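Local coordinates for Blr6230 protein (Bradyrhizobium diazoefficiens USDA 110, PDB 5NGG), which is a subclass B3 metallo-beta-lactamase that probably hydrolyses the beta-lactam ring of antibiotics at a two-zinc active site, at residues S277-F280 against D281-L284; K141-D144 against L145-P148; P214-A217 against G218-D221; R126-P129 against L130-G134. All blocks are in the same frame, centred on the assembly; numbering follows the deposited sequence. Where two conformers were deposited one is given.

Contact 1: S277-F280 against D281-L284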
loop_
_atom_site.group_PDB
_atom_site.type_symbol
_atom_site.label_atom_id
_atom_site.label_comp_id
_atom_site.label_asym_id
_atom_site.label_seq_id
_atom_site.Cartn_x
_atom_site.Cartn_y
_atom_site.Cartn_z
ATOM N N SER A 277 14.404 -3.462 8.660
ATOM C CA SER A 277 14.938 -4.630 9.355
ATOM C C SER A 277 15.530 -4.236 10.717
ATOM O O SER A 277 15.372 -4.938 11.739
ATOM C CB SER A 277 15.988 -5.301 8.471
ATOM O OG SER A 277 16.448 -6.499 9.056
ATOM N N GLU A 278 16.200 -3.091 10.742
ATOM C CA GLU A 278 16.778 -2.601 11.978
ATOM C C GLU A 278 15.683 -2.229 12.986
ATOM O O GLU A 278 15.764 -2.570 14.161
ATOM C CB GLU A 278 17.718 -1.440 11.679
ATOM C CG GLU A 278 18.977 -1.920 10.947
ATOM C CD GLU A 278 19.817 -0.824 10.315
ATOM O OE1 GLU A 278 19.400 0.353 10.287
ATOM O OE2 GLU A 278 20.911 -1.158 9.816
ATOM N N ASP A 279 14.620 -1.585 12.515
ATOM C CA ASP A 279 13.520 -1.279 13.414
ATOM C C ASP A 279 12.806 -2.563 13.862
ATOM O O ASP A 279 12.366 -2.648 15.017
ATOM C CB ASP A 279 12.509 -0.303 12.812
ATOM C CG ASP A 279 11.540 0.219 13.868
ATOM O OD1 ASP A 279 11.993 0.858 14.854
ATOM O OD2 ASP A 279 10.327 -0.047 13.758
ATOM N N PHE A 280 12.678 -3.542 12.963
ATOM C CA PHE A 280 12.067 -4.815 13.312
ATOM C C PHE A 280 12.802 -5.466 14.493
ATOM O O PHE A 280 12.189 -5.904 15.476
ATOM C CB PHE A 280 12.061 -5.772 12.122
ATOM C CG PHE A 280 11.389 -7.069 12.413
ATOM C CD1 PHE A 280 10.002 -7.196 12.283
ATOM C CD2 PHE A 280 12.125 -8.161 12.876
ATOM C CE1 PHE A 280 9.381 -8.382 12.619
ATOM C CE2 PHE A 280 11.496 -9.339 13.199
ATOM C CZ PHE A 280 10.129 -9.461 13.062
ATOM N N ASP A 281 14.122 -5.522 14.418
ATOM C CA ASP A 281 14.898 -6.079 15.503
ATOM C C ASP A 281 14.638 -5.343 16.831
ATOM O O ASP A 281 14.531 -5.975 17.895
ATOM C CB ASP A 281 16.389 -6.005 15.192
ATOM C CG ASP A 281 16.828 -6.959 14.093
ATOM O OD1 ASP A 281 16.063 -7.860 13.716
ATOM O OD2 ASP A 281 17.955 -6.788 13.583
ATOM N N LYS A 282 14.572 -4.016 16.776
ATOM C CA LYS A 282 14.257 -3.210 17.980
ATOM C C LYS A 282 12.878 -3.566 18.557
ATOM O O LYS A 282 12.712 -3.752 19.767
ATOM C CB LYS A 282 14.301 -1.711 17.635
ATOM C CG LYS A 282 13.982 -0.765 18.789
ATOM C CD LYS A 282 13.915 0.688 18.334
ATOM C CE LYS A 282 13.103 1.544 19.298
ATOM N NZ LYS A 282 12.838 2.917 18.782
ATOM N N GLN A 283 11.877 -3.616 17.681
ATOM C CA GLN A 283 10.522 -3.937 18.138
ATOM C C GLN A 283 10.393 -5.359 18.653
ATOM O O GLN A 283 9.689 -5.572 19.645
ATOM C CB GLN A 283 9.489 -3.710 17.045
ATOM C CG GLN A 283 9.450 -2.302 16.475
ATOM C CD GLN A 283 9.411 -1.228 17.542
ATOM O OE1 GLN A 283 8.678 -1.336 18.522
ATOM N NE2 GLN A 283 10.183 -0.175 17.347
ATOM N N LEU A 284 11.042 -6.319 17.999
ATOM C CA LEU A 284 11.014 -7.698 18.495
ATOM C C LEU A 284 11.610 -7.803 19.893
ATOM O O LEU A 284 11.055 -8.462 20.777
ATOM C CB LEU A 284 11.749 -8.624 17.517
ATOM C CG LEU A 284 11.747 -10.100 17.856
ATOM C CD1 LEU A 284 10.337 -10.653 17.888
ATOM C CD2 LEU A 284 12.624 -10.873 16.861
HETATM O O HOH W 1 18.422 -5.918 10.927
HETATM O O HOH W 2 11.029 2.860 16.393
#

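Contact 2: K141-D144 against L145-P148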
loop_
_atom_site.group_PDB
_atom_site.type_symbol
_atom_site.label_atom_id
_atom_site.label_comp_id
_atom_site.label_asym_id
_atom_site.label_seq_id
_atom_site.Cartn_x
_atom_site.Cartn_y
_atom_site.Cartn_z
ATOM N N LYS A 141 -12.296 -7.937 17.255
ATOM C CA LYS A 141 -13.429 -7.264 17.905
ATOM C C LYS A 141 -13.219 -5.758 18.041
ATOM O O LYS A 141 -14.101 -5.048 18.530
ATOM C CB LYS A 141 -13.690 -7.881 19.283
ATOM C CG LYS A 141 -13.929 -9.381 19.186
ATOM C CD LYS A 141 -14.412 -10.020 20.476
ATOM C CE LYS A 141 -13.417 -9.836 21.608
ATOM N N ASN A 142 -12.064 -5.253 17.594
ATOM C CA ASN A 142 -11.765 -3.829 17.720
ATOM C C ASN A 142 -12.462 -3.030 16.619
ATOM O O ASN A 142 -12.013 -2.993 15.461
ATOM C CB ASN A 142 -10.254 -3.612 17.682
ATOM C CG ASN A 142 -9.841 -2.205 18.040
ATOM O OD1 ASN A 142 -10.640 -1.267 17.970
ATOM N ND2 ASN A 142 -8.574 -2.048 18.446
ATOM N N GLU A 143 -13.548 -2.369 16.986
ATOM C CA GLU A 143 -14.323 -1.615 16.020
ATOM C C GLU A 143 -13.604 -0.407 15.444
ATOM O O GLU A 143 -13.917 0.013 14.336
ATOM C CB GLU A 143 -15.653 -1.171 16.647
ATOM C CG GLU A 143 -16.617 -2.311 16.957
ATOM C CD GLU A 143 -17.301 -2.909 15.734
ATOM O OE1 GLU A 143 -17.011 -2.506 14.585
ATOM O OE2 GLU A 143 -18.151 -3.801 15.928
ATOM N N ASP A 144 -12.632 0.161 16.134
ATOM C CA ASP A 144 -11.966 1.313 15.543
ATOM C C ASP A 144 -10.922 0.915 14.475
ATOM O O ASP A 144 -10.348 1.791 13.822
ATOM C CB ASP A 144 -11.424 2.236 16.634
ATOM C CG ASP A 144 -12.548 2.883 17.439
ATOM O OD1 ASP A 144 -13.247 3.768 16.903
ATOM O OD2 ASP A 144 -12.741 2.496 18.608
ATOM N N LEU A 145 -10.699 -0.395 14.292
ATOM C CA LEU A 145 -9.873 -0.891 13.187
ATOM C C LEU A 145 -10.697 -1.620 12.115
ATOM O O LEU A 145 -10.154 -2.149 11.141
ATOM C CB LEU A 145 -8.762 -1.780 13.741
ATOM C CG LEU A 145 -7.808 -1.134 14.760
ATOM C CD1 LEU A 145 -6.845 -2.169 15.295
ATOM C CD2 LEU A 145 -7.043 0.034 14.131
ATOM N N ALA A 146 -12.015 -1.612 12.268
ATOM C CA ALA A 146 -12.892 -2.220 11.284
ATOM C C ALA A 146 -13.060 -1.333 10.057
ATOM O O ALA A 146 -12.800 -0.134 10.072
ATOM C CB ALA A 146 -14.243 -2.503 11.923
ATOM N N PHE A 147 -13.502 -1.958 8.975
ATOM C CA PHE A 147 -13.800 -1.233 7.728
ATOM C C PHE A 147 -14.921 -1.932 6.984
ATOM O O PHE A 147 -15.209 -3.085 7.282
ATOM C CB PHE A 147 -12.543 -1.093 6.858
ATOM C CG PHE A 147 -11.910 -2.393 6.471
ATOM C CD1 PHE A 147 -12.281 -3.069 5.300
ATOM C CD2 PHE A 147 -10.905 -2.945 7.261
ATOM C CE1 PHE A 147 -11.674 -4.255 4.947
ATOM C CE2 PHE A 147 -10.281 -4.124 6.905
ATOM C CZ PHE A 147 -10.669 -4.788 5.737
ATOM N N PRO A 148 -15.526 -1.275 5.994
ATOM C CA PRO A 148 -16.646 -1.944 5.291
ATOM C C PRO A 148 -16.167 -3.150 4.488
ATOM O O PRO A 148 -15.281 -3.038 3.657
ATOM C CB PRO A 148 -17.213 -0.834 4.399
ATOM C CG PRO A 148 -16.808 0.440 5.070
ATOM C CD PRO A 148 -15.433 0.146 5.613
#

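Contact 3: P214-A217 against G218-D221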
loop_
_atom_site.group_PDB
_atom_site.type_symbol
_atom_site.label_atom_id
_atom_site.label_comp_id
_atom_site.label_asym_id
_atom_site.label_seq_id
_atom_site.Cartn_x
_atom_site.Cartn_y
_atom_site.Cartn_z
ATOM N N PRO A 214 0.991 -13.967 18.763
ATOM C CA PRO A 214 1.289 -13.210 17.555
ATOM C C PRO A 214 0.036 -12.911 16.726
ATOM O O PRO A 214 -0.929 -13.680 16.728
ATOM C CB PRO A 214 2.260 -14.126 16.808
ATOM C CG PRO A 214 2.897 -14.973 17.882
ATOM C CD PRO A 214 1.771 -15.216 18.830
ATOM N N THR A 215 0.054 -11.785 16.024
ATOM C CA THR A 215 -1.066 -11.329 15.220
ATOM C C THR A 215 -1.553 -12.388 14.243
ATOM O O THR A 215 -2.754 -12.538 14.046
ATOM C CB THR A 215 -0.675 -10.006 14.528
ATOM O OG1 THR A 215 -0.652 -8.970 15.511
ATOM C CG2 THR A 215 -1.591 -9.628 13.389
ATOM N N TYR A 216 -0.613 -13.132 13.658
ATOM C CA TYR A 216 -0.956 -14.342 12.926
ATOM C C TYR A 216 0.244 -15.285 12.987
ATOM O O TYR A 216 1.382 -14.845 13.262
ATOM C CB TYR A 216 -1.398 -14.030 11.486
ATOM C CG TYR A 216 -0.319 -13.559 10.547
ATOM C CD1 TYR A 216 0.446 -14.471 9.831
ATOM C CD2 TYR A 216 -0.067 -12.201 10.359
ATOM C CE1 TYR A 216 1.436 -14.070 8.970
ATOM C CE2 TYR A 216 0.936 -11.784 9.486
ATOM C CZ TYR A 216 1.678 -12.732 8.793
ATOM O OH TYR A 216 2.645 -12.342 7.907
ATOM N N ALA A 217 -0.003 -16.568 12.733
ATOM C CA ALA A 217 1.038 -17.583 12.833
ATOM C C ALA A 217 2.074 -17.429 11.732
ATOM O O ALA A 217 1.732 -17.398 10.553
ATOM C CB ALA A 217 0.429 -18.981 12.782
ATOM N N GLY A 218 3.344 -17.383 12.131
ATOM C CA GLY A 218 4.469 -17.265 11.202
ATOM C C GLY A 218 4.847 -15.837 10.845
ATOM O O GLY A 218 5.685 -15.630 9.953
ATOM N N ILE A 219 4.288 -14.860 11.573
ATOM C CA ILE A 219 4.516 -13.456 11.252
ATOM C C ILE A 219 5.998 -13.060 11.262
ATOM O O ILE A 219 6.446 -12.330 10.377
ATOM C CB ILE A 219 3.651 -12.540 12.143
ATOM C CG1 ILE A 219 3.746 -11.086 11.694
ATOM C CG2 ILE A 219 4.000 -12.654 13.622
ATOM C CD1 ILE A 219 2.699 -10.200 12.344
ATOM N N VAL A 220 6.762 -13.513 12.262
ATOM C CA VAL A 220 8.162 -13.131 12.321
ATOM C C VAL A 220 8.928 -13.613 11.065
ATOM O O VAL A 220 9.694 -12.880 10.460
ATOM C CB VAL A 220 8.809 -13.598 13.648
ATOM C CG1 VAL A 220 10.331 -13.449 13.602
ATOM C CG2 VAL A 220 8.222 -12.840 14.838
ATOM N N ASP A 221 8.761 -14.893 10.730
ATOM C CA ASP A 221 9.392 -15.465 9.550
ATOM C C ASP A 221 9.014 -14.709 8.284
ATOM O O ASP A 221 9.883 -14.462 7.434
ATOM C CB ASP A 221 9.054 -16.959 9.424
ATOM C CG ASP A 221 9.785 -17.827 10.429
ATOM O OD1 ASP A 221 10.987 -17.614 10.646
ATOM O OD2 ASP A 221 9.147 -18.738 10.971
#

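Contact 4: R126-P129 against L130-G134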
loop_
_atom_site.group_PDB
_atom_site.type_symbol
_atom_site.label_atom_id
_atom_site.label_comp_id
_atom_site.label_asym_id
_atom_site.label_seq_id
_atom_site.Cartn_x
_atom_site.Cartn_y
_atom_site.Cartn_z
ATOM N N ARG A 126 -3.968 -14.456 1.126
ATOM C CA ARG A 126 -4.043 -14.606 2.586
ATOM C C ARG A 126 -4.682 -13.399 3.274
ATOM O O ARG A 126 -5.018 -13.462 4.450
ATOM C CB ARG A 126 -2.682 -14.912 3.179
ATOM C CG ARG A 126 -2.151 -16.278 2.723
ATOM C CD ARG A 126 -1.187 -16.879 3.723
ATOM N NE ARG A 126 -0.073 -15.998 3.978
ATOM C CZ ARG A 126 0.816 -16.108 4.963
ATOM N NH1 ARG A 126 1.761 -15.197 5.071
ATOM N NH2 ARG A 126 0.784 -17.107 5.838
ATOM N N ASP A 127 -4.853 -12.296 2.543
ATOM C CA ASP A 127 -5.629 -11.156 3.042
ATOM C C ASP A 127 -7.122 -11.243 2.735
ATOM O O ASP A 127 -7.906 -10.419 3.233
ATOM C CB ASP A 127 -5.066 -9.811 2.557
ATOM C CG ASP A 127 -3.966 -9.230 3.474
ATOM O OD1 ASP A 127 -3.584 -9.870 4.471
ATOM O OD2 ASP A 127 -3.469 -8.133 3.149
ATOM N N LYS A 128 -7.535 -12.195 1.908
ATOM C CA LYS A 128 -8.938 -12.312 1.547
ATOM C C LYS A 128 -9.872 -12.389 2.785
ATOM O O LYS A 128 -10.896 -11.686 2.827
ATOM C CB LYS A 128 -9.148 -13.490 0.598
ATOM C CG LYS A 128 -10.587 -13.707 0.168
ATOM C CD LYS A 128 -10.711 -14.768 -0.918
ATOM C CE LYS A 128 -12.157 -15.125 -1.252
ATOM N NZ LYS A 128 -12.224 -16.259 -2.208
ATOM N N PRO A 129 -9.527 -13.178 3.817
ATOM C CA PRO A 129 -10.455 -13.214 4.965
ATOM C C PRO A 129 -10.591 -11.875 5.687
ATOM O O PRO A 129 -11.657 -11.554 6.209
ATOM C CB PRO A 129 -9.853 -14.268 5.903
ATOM C CG PRO A 129 -8.941 -15.076 5.055
ATOM C CD PRO A 129 -8.469 -14.201 3.936
ATOM N N LEU A 130 -9.500 -11.101 5.701
ATOM C CA LEU A 130 -9.491 -9.770 6.333
ATOM C C LEU A 130 -10.382 -8.802 5.559
ATOM O O LEU A 130 -11.191 -8.069 6.130
ATOM C CB LEU A 130 -8.069 -9.210 6.399
ATOM C CG LEU A 130 -7.111 -9.704 7.483
ATOM C CD1 LEU A 130 -6.876 -11.200 7.441
ATOM C CD2 LEU A 130 -5.788 -8.957 7.340
ATOM N N LEU A 131 -10.216 -8.777 4.238
ATOM C CA LEU A 131 -11.033 -7.918 3.376
ATOM C C LEU A 131 -12.508 -8.283 3.468
ATOM O O LEU A 131 -13.364 -7.391 3.545
ATOM C CB LEU A 131 -10.549 -8.022 1.929
ATOM C CG LEU A 131 -9.171 -7.391 1.704
ATOM C CD1 LEU A 131 -8.544 -7.889 0.411
ATOM C CD2 LEU A 131 -9.289 -5.887 1.677
ATOM N N GLU A 132 -12.789 -9.578 3.419
ATOM C CA GLU A 132 -14.165 -10.051 3.390
ATOM C C GLU A 132 -14.835 -9.951 4.745
ATOM O O GLU A 132 -16.062 -9.944 4.816
ATOM C CB GLU A 132 -14.233 -11.446 2.777
ATOM C CG GLU A 132 -13.772 -11.421 1.319
ATOM C CD GLU A 132 -14.246 -12.548 0.435
ATOM O OE1 GLU A 132 -14.731 -13.573 0.947
ATOM O OE2 GLU A 132 -14.065 -12.394 -0.788
ATOM N N GLY A 133 -14.062 -9.866 5.820
ATOM C CA GLY A 133 -14.612 -9.695 7.162
ATOM C C GLY A 133 -14.602 -8.263 7.669
ATOM O O GLY A 133 -15.342 -7.936 8.577
ATOM N N GLY A 134 -13.737 -7.419 7.116
ATOM C CA GLY A 134 -13.634 -6.025 7.561
ATOM C C GLY A 134 -13.063 -5.851 8.962
ATOM O O GLY A 134 -13.514 -4.969 9.700
#

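Contact 1: S277-F280 against D281-L284
Asp279 and Gln283 meet because their first torsions differ. Asp279 sends CG anti to its own N (chi1 -168°), while Gln283 places CG beside N and then bends at chi2 (-49°). The amide thereby folds back along the helix toward the carboxylate. Gln283 NE2 donates to Asp279 OD1 at 3.2 Å. The oxygen is met on its syn side, though the donor stands 35° out of the carboxylate plane. Seen from the amide, the bond lies almost in plane. Asp279 OD1 has a second donor, water 2, at 2.7 Å. The same water accepts from Lys282 NZ at 3.0 Å. The extended lysine therefore reaches Asp279 through water, its NZ lying 4.5 Å from Asp279 OD1, too far for a salt bridge.

These are i to i+3 and i to i+4 pairings in the long C-terminal helix 268-291. Four backbone bonds run through the segment, among them Leu284 N to Phe280 O at 2.8 Å. In the conformer given for Ser277, water 1 makes a further i to i+4 link, between Ser277 OG and Asp281 OD2. The other carboxylate oxygen, Asp281 OD1, forms a salt bridge with Arg224 of helix 219-232.

The buried side carries Phe280. Its CE2 touches Leu284 CD2 at 4.1 Å, and the methyl comes obliquely to the ring. Tyr223 and Phe227 of helix 219-232 also meet this ring.

Contact 2: K141-D144 against L145-P148
The chain makes two overlapping turns from Asn142 to Ala146: Leu145 N donates to Asn142 O at 3.1 Å, and Ala146 N makes a weak bond to Glu143 O at 3.2 Å. The first donor stands well above the carbonyl plane, 54° out of it. The Asn142 side chain joins the turn as well. Its CG lies anti to the backbone N (chi1 -170°), which brings OD1 round to the backbone N of Asp144 at 3.1 Å. This is an Asx turn.

The other end of the amide, Asn142 ND2, lies beside the Leu145 methyl CD1 at 3.6 Å. The same nitrogen is hydrogen-bonded to Asp139. Leu145 is buried, and Leu104, Tyr136 and Phe26 of helix 23-30 also pack on it. Glu143 bends at chi2 and lays OE1 near the Ala146 methyl, CB, at 3.8 Å.

The segment belongs to the loop between helix 128-133 and strand 154-156. The side chain of Leu145 is about 9 Å from a bound zinc. Both polar ends of the Asn142 amide are used, OD1 inside the turn and ND2 on Asp139. These two bonds fix which way the amide faces, so its nitrogen is the end that lies against the leucine.

Contact 3: P214-A217 against G218-D221
Ile219 packs against the Tyr216 ring in a CH-pi contact. Ile219 CB sits over the centre of one face, 3.9 Å from the ring centroid and 13° off its normal. The two side chains cross at about a right angle. Ile219 CG1 lies anti to its backbone N (chi1 -173°), and the branch runs on across the ring to meet Tyr216 CE2 at 3.6 Å. The tyrosine itself has CG between its backbone N and carbonyl carbon (chi1 70°), which turns the ring under the isoleucine. Pro175 and Pro179 also touch the tyrosine, whose side chain is about 7 Å from that of the zinc ligand His177.

Further apolar contacts surround the same isoleucine. Pro214 CB touches Ile219 CG2 at 3.9 Å, and Thr215 CB lies 4.0 Å from Ile219 CD1. Three successive residues of the loop thus wrap round one buried side chain.

The polar ends are met elsewhere. Tyr216 OH is hydrogen-bonded to Asp222 in the first turn of the helix, and Thr215 OG1 to the backbone N of Arg209.

The backbone part is a type II beta turn from Tyr216 to Ile219. Its closing bond, Ile219 N to Tyr216 O, is weak at 3.4 Å. Gly218 is the third residue of the turn and takes the positive phi of that position.

Gly218 is also the N-cap of helix 219-232, so the turn leads the loop that follows strand 193-199 straight into that helix.

Contact 4: R126-P129 against L130-G134
Leu131 N donates to Asp127 O at 3.0 Å in a nearly straight bond (170°), and Glu132 N does the same to Lys128 O at 2.9 Å. The last of the series, Gly133 N to Pro129 O at 3.0 Å, is bent to 130°. Its donor also stands above the carbonyl plane as the helix runs out. Gly134 then leaves helical angles with positive phi, and its N bonds back to Leu130 O at 2.8 Å.

The Asp127 carboxylate is buried and held by three outside groups. OD1 accepts from Gly180 N, while OD2 is bonded to Ala102 N and Ser178 OG. Asp127 thereby ties this segment to the loops that carry the zinc ligands His101, His103 and His177.

Helix 128-133 lies in the crossover of a beta-alpha-beta unit between the parallel strands 120-124 and 154-156. Along the helix Lys128 and Glu132 form an i to i+4 pair. The lysine chain is extended, with CG anti to N (chi1 180°), and its CE passes Glu132 OE2 at 3.4 Å. Lys128 NZ goes on to 4.5 Å from that oxygen, too long for a direct ion pair. Glu132 OE2 is instead hydrogen-bonded to Val152 N.

Inward, in the conformer given, Leu130 places its CD2 methyl 3.7 Å from Asp127 OD1 and also packs on Pro137. Leu131 lays CG against Asp127 O at 3.6 Å and touches Ala102.

How the contacts relate
Contacts 1 and 2 lie at the surface; contacts 3 and 4 are partly buried. Contacts 2 and 4 belong together: Phe147 N probably bonds to Gly134 O, and the Phe147 ring packs against the end of helix 128-133. Contacts 1 and 3 meet where Phe280 touches Val220, joining helix 268-291 to the start of helix 219-232. Contacts 3 and 4 touch lightly, Tyr216 against Arg126, and both these residues bond to Asp222. The chemistry follows place. Contact 1 uses water-linked polar pairs on the exposed side of helix 268-291. Contact 2 relies on an Asx turn, contact 3 on ring packing, and contact 4 on a buried carboxylate beside the zinc site.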